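Local atomic coordinates of protein transport protein SEC16 (Saccharomyces cerevisiae, PDB entry 3MZK), a protein that helps start assembly of the COPII coat that forms transport vesicles at the endoplasmic reticulum, takes part in cargo selection, and is also involved in autophagy. Residues Leu122-Ser126 with Asp127-Met131; Leu271-Pro274 with Pro275-Glu279. All blocks are in the same frame, centred on the assembly; numbering follows the deposited sequence.

Contact 1: Leu122-Ser126 with Asp127-Met131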
ATOM      1  N   LEU B 122     -30.424   0.132   9.495  1.00 62.76           N
ATOM      2  CA  LEU B 122     -30.979   1.266  10.222  1.00 56.68           C
ATOM      3  C   LEU B 122     -31.392   2.371   9.257  1.00 54.51           C
ATOM      4  O   LEU B 122     -32.492   2.899   9.357  1.00 59.04           O
ATOM      5  CB  LEU B 122     -29.972   1.793  11.241  1.00 54.97           C
ATOM      6  CG  LEU B 122     -30.370   3.056  11.997  1.00 62.90           C
ATOM      7  CD1 LEU B 122     -31.674   2.847  12.750  1.00 62.75           C
ATOM      8  CD2 LEU B 122     -29.261   3.464  12.946  1.00 64.80           C
ATOM      9  N   LEU B 123     -30.510   2.709   8.319  1.00 51.59           N
ATOM     10  CA  LEU B 123     -30.819   3.702   7.297  1.00 43.92           C
ATOM     11  C   LEU B 123     -32.008   3.282   6.453  1.00 57.88           C
ATOM     12  O   LEU B 123     -32.893   4.085   6.165  1.00 74.72           O
ATOM     13  CB  LEU B 123     -29.621   3.933   6.379  1.00 45.96           C
ATOM     14  CG  LEU B 123     -28.396   4.617   6.980  1.00 53.06           C
ATOM     15  CD1 LEU B 123     -27.275   4.699   5.964  1.00 64.66           C
ATOM     16  CD2 LEU B 123     -28.753   6.000   7.481  1.00 57.32           C
ATOM     17  N   TYR B 124     -32.029   2.016   6.054  1.00 71.16           N
ATOM     18  CA  TYR B 124     -33.014   1.547   5.088  1.00 72.51           C
ATOM     19  C   TYR B 124     -33.365   0.089   5.320  1.00 74.53           C
ATOM     20  O   TYR B 124     -32.498  -0.783   5.249  1.00 80.89           O
ATOM     21  CB  TYR B 124     -32.462   1.733   3.676  1.00 70.33           C
ATOM     22  CG  TYR B 124     -33.428   1.411   2.565  1.00 80.10           C
ATOM     23  CD1 TYR B 124     -34.437   2.300   2.212  1.00 73.55           C
ATOM     24  CD2 TYR B 124     -33.312   0.228   1.843  1.00 93.42           C
ATOM     25  CE1 TYR B 124     -35.315   2.012   1.181  1.00 86.63           C
ATOM     26  CE2 TYR B 124     -34.185  -0.071   0.810  1.00 90.87           C
ATOM     27  CZ  TYR B 124     -35.182   0.822   0.484  1.00 97.24           C
ATOM     28  OH  TYR B 124     -36.047   0.521  -0.543  1.00108.53           O
ATOM     29  N   ASN B 125     -34.636  -0.172   5.606  1.00 77.03           N
ATOM     30  CA  ASN B 125     -35.105  -1.539   5.777  1.00 73.39           C
ATOM     31  C   ASN B 125     -35.130  -2.263   4.445  1.00 72.31           C
ATOM     32  O   ASN B 125     -35.926  -1.937   3.569  1.00 72.73           O
ATOM     33  CB  ASN B 125     -36.501  -1.565   6.385  1.00 83.83           C
ATOM     34  CG  ASN B 125     -37.050  -2.971   6.496  1.00 96.10           C
ATOM     35  OD1 ASN B 125     -36.300  -3.916   6.738  1.00 94.68           O
ATOM     36  ND2 ASN B 125     -38.358  -3.122   6.303  1.00 96.12           N
ATOM     37  N   SER B 126     -34.259  -3.252   4.295  1.00 81.46           N
ATOM     38  CA  SER B 126     -34.124  -3.952   3.023  1.00 84.72           C
ATOM     39  C   SER B 126     -35.084  -5.131   2.905  1.00 81.11           C
ATOM     40  O   SER B 126     -35.172  -5.762   1.855  1.00 86.52           O
ATOM     41  CB  SER B 126     -32.680  -4.420   2.814  1.00 86.51           C
ATOM     42  OG  SER B 126     -32.293  -5.361   3.799  1.00 89.37           O
ATOM     43  N   ASP B 127     -35.805  -5.415   3.984  1.00 82.39           N
ATOM     44  CA  ASP B 127     -36.718  -6.553   4.025  1.00 91.88           C
ATOM     45  C   ASP B 127     -37.829  -6.455   2.979  1.00 94.03           C
ATOM     46  O   ASP B 127     -38.340  -7.471   2.503  1.00 95.23           O
ATOM     47  CB  ASP B 127     -37.312  -6.716   5.426  1.00104.32           C
ATOM     48  CG  ASP B 127     -36.250  -6.961   6.482  1.00113.40           C
ATOM     49  OD1 ASP B 127     -35.087  -7.233   6.107  1.00102.68           O
ATOM     50  OD2 ASP B 127     -36.579  -6.889   7.687  1.00120.79           O
ATOM     51  N   GLU B 128     -38.195  -5.228   2.625  1.00 93.00           N
ATOM     52  CA  GLU B 128     -39.177  -4.996   1.577  1.00 97.90           C
ATOM     53  C   GLU B 128     -38.717  -5.651   0.279  1.00 96.93           C
ATOM     54  O   GLU B 128     -39.517  -6.228  -0.460  1.00 97.29           O
ATOM     55  CB  GLU B 128     -39.367  -3.496   1.364  1.00122.51           C
ATOM     56  CG  GLU B 128     -39.611  -2.717   2.650  1.00139.66           C
ATOM     57  CD  GLU B 128     -39.498  -1.215   2.461  1.00144.46           C
ATOM     58  OE1 GLU B 128     -38.973  -0.780   1.414  1.00142.91           O
ATOM     59  OE2 GLU B 128     -39.937  -0.470   3.363  1.00145.62           O
ATOM     60  N   LEU B 129     -37.413  -5.565   0.020  1.00 80.80           N
ATOM     61  CA  LEU B 129     -36.816  -6.090  -1.206  1.00 71.99           C
ATOM     62  C   LEU B 129     -36.701  -7.613  -1.235  1.00 90.22           C
ATOM     63  O   LEU B 129     -36.747  -8.218  -2.304  1.00104.39           O
ATOM     64  CB  LEU B 129     -35.433  -5.477  -1.424  1.00 72.52           C
ATOM     65  CG  LEU B 129     -35.353  -3.972  -1.684  1.00 75.10           C
ATOM     66  CD1 LEU B 129     -33.931  -3.478  -1.484  1.00 66.16           C
ATOM     67  CD2 LEU B 129     -35.854  -3.631  -3.081  1.00 72.23           C
ATOM     68  N   LEU B 130     -36.533  -8.228  -0.069  1.00 92.95           N
ATOM     69  CA  LEU B 130     -36.421  -9.683   0.016  1.00 87.18           C
ATOM     70  C   LEU B 130     -37.684 -10.354  -0.505  1.00 97.79           C
ATOM     71  O   LEU B 130     -37.627 -11.433  -1.099  1.00102.00           O
ATOM     72  CB  LEU B 130     -36.156 -10.125   1.454  1.00 83.64           C
ATOM     73  CG  LEU B 130     -34.853  -9.631   2.081  1.00 86.90           C
ATOM     74  CD1 LEU B 130     -34.768 -10.056   3.541  1.00 90.75           C
ATOM     75  CD2 LEU B 130     -33.651 -10.130   1.291  1.00 72.51           C
ATOM     76  N   MET B 131     -38.822  -9.709  -0.271  1.00104.58           N
ATOM     77  CA  MET B 131     -40.097 -10.192  -0.784  1.00114.79           C
ATOM     78  C   MET B 131     -40.026 -10.269  -2.300  1.00 99.78           C
ATOM     79  O   MET B 131     -40.325 -11.299  -2.903  1.00 81.73           O
ATOM     80  CB  MET B 131     -41.224  -9.243  -0.374  1.00129.80           C
ATOM     81  CG  MET B 131     -41.382  -9.067   1.129  1.00137.68           C
ATOM     82  SD  MET B 131     -41.872 -10.596   1.940  1.00229.70           S
ATOM     83  CE  MET B 131     -43.213 -11.114   0.871  1.00 90.06           C
TER
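Asn125 and Asp127 meet in a local, polar contact at the surface of the helical domain, where the chain leaves helix 116-123, runs through a short connection and enters helix 127-134. Asn125 OD1 accepts the backbone N-H of Asp127 at 3.2 Å in a fairly straight bond (157° at the hydrogen), the donor standing above the amide carbonyl plane. With Asn125 CG trans to its own backbone N (chi1 176°), the amide turns forward to this N-H, which lies in the first turn and lacks the carbonyl that a preceding helical turn would supply. A side-chain oxygen bonded to the N-H two residues on makes an Asx turn, here capping the start of a helix; asparagine suits it because its acceptor sits on a short side chain. The Asp127 carboxylate stands nearly perpendicular to the amide (84°), and its charge would probably interact favourably with the helix dipole. Ser126 O takes over the next acceptor duty, receiving Leu129 N at 2.9 Å and, weakly, Leu130 N at 3.4 Å. Glu128, extended beyond CG, reaches back to Tyr124; OE1 lies 3.8 Å from Tyr124 OH, too far for a hydrogen bond. Leu129 CD1 approaches the edge of the Tyr124 ring, near its plane, 4.1 Å from CE2, so the leucine gives the ring an apolar neighbour. Tyr124, the first residue to leave the helical conformation, also packs on Ser254 and Ala257 of helix 252-261. Gln162 of the second subunit, another copy of this protein, touches both Tyr124 and Leu129.

Contact 2: Leu271-Pro274 with Pro275-Glu279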
ATOM      1  N   LEU B 271     -14.636  -2.174  12.447  1.00125.85           N
ATOM      2  CA  LEU B 271     -14.842  -0.736  12.506  1.00105.35           C
ATOM      3  C   LEU B 271     -13.870  -0.001  11.596  1.00 98.95           C
ATOM      4  O   LEU B 271     -13.624   1.192  11.777  1.00109.05           O
ATOM      5  CB  LEU B 271     -14.682  -0.243  13.944  1.00103.24           C
ATOM      6  CG  LEU B 271     -15.586  -0.904  14.984  1.00 97.59           C
ATOM      7  CD1 LEU B 271     -15.182  -0.488  16.390  1.00 91.62           C
ATOM      8  CD2 LEU B 271     -17.044  -0.570  14.710  1.00100.07           C
ATOM      9  N   LEU B 272     -13.313  -0.712  10.621  1.00 82.79           N
ATOM     10  CA  LEU B 272     -12.399  -0.092   9.670  1.00 75.25           C
ATOM     11  C   LEU B 272     -13.113   0.231   8.366  1.00 74.87           C
ATOM     12  O   LEU B 272     -13.390  -0.654   7.558  1.00 88.34           O
ATOM     13  CB  LEU B 272     -11.183  -0.983   9.405  1.00 75.76           C
ATOM     14  CG  LEU B 272     -10.144  -0.428   8.421  1.00 69.46           C
ATOM     15  CD1 LEU B 272      -9.449   0.799   8.989  1.00 66.17           C
ATOM     16  CD2 LEU B 272      -9.127  -1.493   8.067  1.00 73.04           C
ATOM     17  N   ILE B 273     -13.415   1.508   8.173  1.00 66.84           N
ATOM     18  CA  ILE B 273     -14.048   1.970   6.952  1.00 67.62           C
ATOM     19  C   ILE B 273     -13.011   1.952   5.838  1.00 66.19           C
ATOM     20  O   ILE B 273     -11.905   2.463   6.009  1.00 82.18           O
ATOM     21  CB  ILE B 273     -14.594   3.402   7.129  1.00 81.95           C
ATOM     22  CG1 ILE B 273     -14.985   3.636   8.592  1.00103.35           C
ATOM     23  CG2 ILE B 273     -15.777   3.653   6.195  1.00 70.81           C
ATOM     24  CD1 ILE B 273     -15.369   5.063   8.920  1.00106.87           C
ATOM     25  N   PRO B 274     -13.349   1.340   4.697  1.00 64.62           N
ATOM     26  CA  PRO B 274     -12.405   1.336   3.576  1.00 57.60           C
ATOM     27  C   PRO B 274     -12.322   2.733   2.995  1.00 61.68           C
ATOM     28  O   PRO B 274     -13.357   3.349   2.771  1.00 64.45           O
ATOM     29  CB  PRO B 274     -13.054   0.385   2.562  1.00 44.60           C
ATOM     30  CG  PRO B 274     -14.126  -0.353   3.330  1.00 54.58           C
ATOM     31  CD  PRO B 274     -14.577   0.588   4.396  1.00 70.66           C
ATOM     32  N   PRO B 275     -11.104   3.227   2.746  1.00 69.09           N
ATOM     33  CA  PRO B 275     -10.880   4.598   2.275  1.00 60.59           C
ATOM     34  C   PRO B 275     -11.864   5.064   1.198  1.00 64.96           C
ATOM     35  O   PRO B 275     -12.357   6.186   1.281  1.00 71.58           O
ATOM     36  CB  PRO B 275      -9.458   4.538   1.720  1.00 61.90           C
ATOM     37  CG  PRO B 275      -8.791   3.504   2.567  1.00 60.06           C
ATOM     38  CD  PRO B 275      -9.843   2.472   2.864  1.00 64.65           C
ATOM     39  N   VAL B 276     -12.150   4.223   0.210  1.00 66.75           N
ATOM     40  CA  VAL B 276     -13.053   4.605  -0.877  1.00 67.61           C
ATOM     41  C   VAL B 276     -14.464   4.892  -0.377  1.00 71.01           C
ATOM     42  O   VAL B 276     -15.181   5.717  -0.941  1.00 65.93           O
ATOM     43  CB  VAL B 276     -13.136   3.515  -1.965  1.00 56.49           C
ATOM     44  CG1 VAL B 276     -11.813   3.392  -2.687  1.00 50.03           C
ATOM     45  CG2 VAL B 276     -13.548   2.196  -1.346  1.00 52.95           C
ATOM     46  N   VAL B 277     -14.863   4.189   0.676  1.00 70.23           N
ATOM     47  CA  VAL B 277     -16.167   4.401   1.281  1.00 55.64           C
ATOM     48  C   VAL B 277     -16.128   5.676   2.121  1.00 61.92           C
ATOM     49  O   VAL B 277     -17.114   6.408   2.222  1.00 72.76           O
ATOM     50  CB  VAL B 277     -16.594   3.191   2.138  1.00 51.20           C
ATOM     51  CG1 VAL B 277     -17.963   3.424   2.766  1.00 52.72           C
ATOM     52  CG2 VAL B 277     -16.626   1.938   1.292  1.00 60.30           C
ATOM     53  N   LEU B 278     -14.972   5.945   2.712  1.00 54.79           N
ATOM     54  CA  LEU B 278     -14.798   7.167   3.474  1.00 62.74           C
ATOM     55  C   LEU B 278     -14.922   8.396   2.572  1.00 66.68           C
ATOM     56  O   LEU B 278     -15.622   9.340   2.925  1.00 72.85           O
ATOM     57  CB  LEU B 278     -13.465   7.167   4.228  1.00 70.78           C
ATOM     58  CG  LEU B 278     -13.308   8.338   5.200  1.00 68.40           C
ATOM     59  CD1 LEU B 278     -14.541   8.454   6.091  1.00 60.18           C
ATOM     60  CD2 LEU B 278     -12.047   8.202   6.037  1.00 65.29           C
ATOM     61  N   GLU B 279     -14.259   8.388   1.414  1.00 61.19           N
ATOM     62  CA  GLU B 279     -14.399   9.494   0.467  1.00 49.90           C
ATOM     63  C   GLU B 279     -15.867   9.725   0.136  1.00 61.53           C
ATOM     64  O   GLU B 279     -16.351  10.855   0.160  1.00 67.97           O
ATOM     65  CB  GLU B 279     -13.645   9.232  -0.832  1.00 52.61           C
ATOM     66  CG  GLU B 279     -12.160   8.959  -0.694  1.00 94.68           C
ATOM     67  CD  GLU B 279     -11.515   8.630  -2.033  1.00117.61           C
ATOM     68  OE1 GLU B 279     -11.866   9.294  -3.033  1.00123.98           O
ATOM     69  OE2 GLU B 279     -10.677   7.702  -2.092  1.00120.69           O
TER
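Ile273 and Leu278 reach towards each other across the start of helix 275-290, forming a hydrophobic staple, in which the residue before the N-cap, Ile273 (Pro274 being the N-cap), meets the fourth residue of the helix, Leu278. The touch is light, Ile273 CD1 lying 4.5 Å from Leu278 CD1. Ile273 also lies across Val277 at about a right angle, its CG2 methyl 4.1 Å from Val277 CG1. That methyl stands opposite the Ile273 backbone N, which leaves CG1 and CD1 to form a second arm towards Leu278; the beta-branch thus lets one isoleucine serve two partners. Pro274 is set differently. Its ring and the Val277 side chain lie side by side and point the same way, with Pro274 CD and Val277 CG2 4.0 Å apart. The two valine methyls divide the work, CG1 facing Ile273 and CG2 the proline ring. Ile263 touches both Pro274 and Val277, and Phe227 adds an aromatic neighbour to the buried valine, tying this helix start to the loops that follow helices 252-261 and 214-226. Pro275 suits the first helical position because an N-H there would have no carbonyl of an earlier turn to bond, and its ring restricts phi to a range that includes the helical value. Pro274 has no side-chain acceptor with which to cap the helix, but its carbonyl is gripped twice: Val277 N donates at 2.7 Å from above the carbonyl plane, while Leu278 N comes nearer to that plane, tilted 17° from it, and reaches Pro274 O at 3.1 Å with 153° at the hydrogen.

Contacts 1 and 2 both begin helices, and Ser126 O and Pro274 O play the same part in them. They differ at the first-turn N-H: 122-131 meets it with an asparagine side chain, whereas 271-279 places a proline, which has no N-H to be satisfied, at the first helical position. In series along the chain, they have centres 23 Å apart and nearest atoms about 10 Å apart, so they do not touch. Helix 252-261 relates them, since contact 1 leans on it and the loop leading out of it carries Ile263 and residues 271-274. Within an alpha-helical solenoid consistent with the ACE1-type fold, contact 1 faces the second subunit, while no other chain of the assembly touches contact 2.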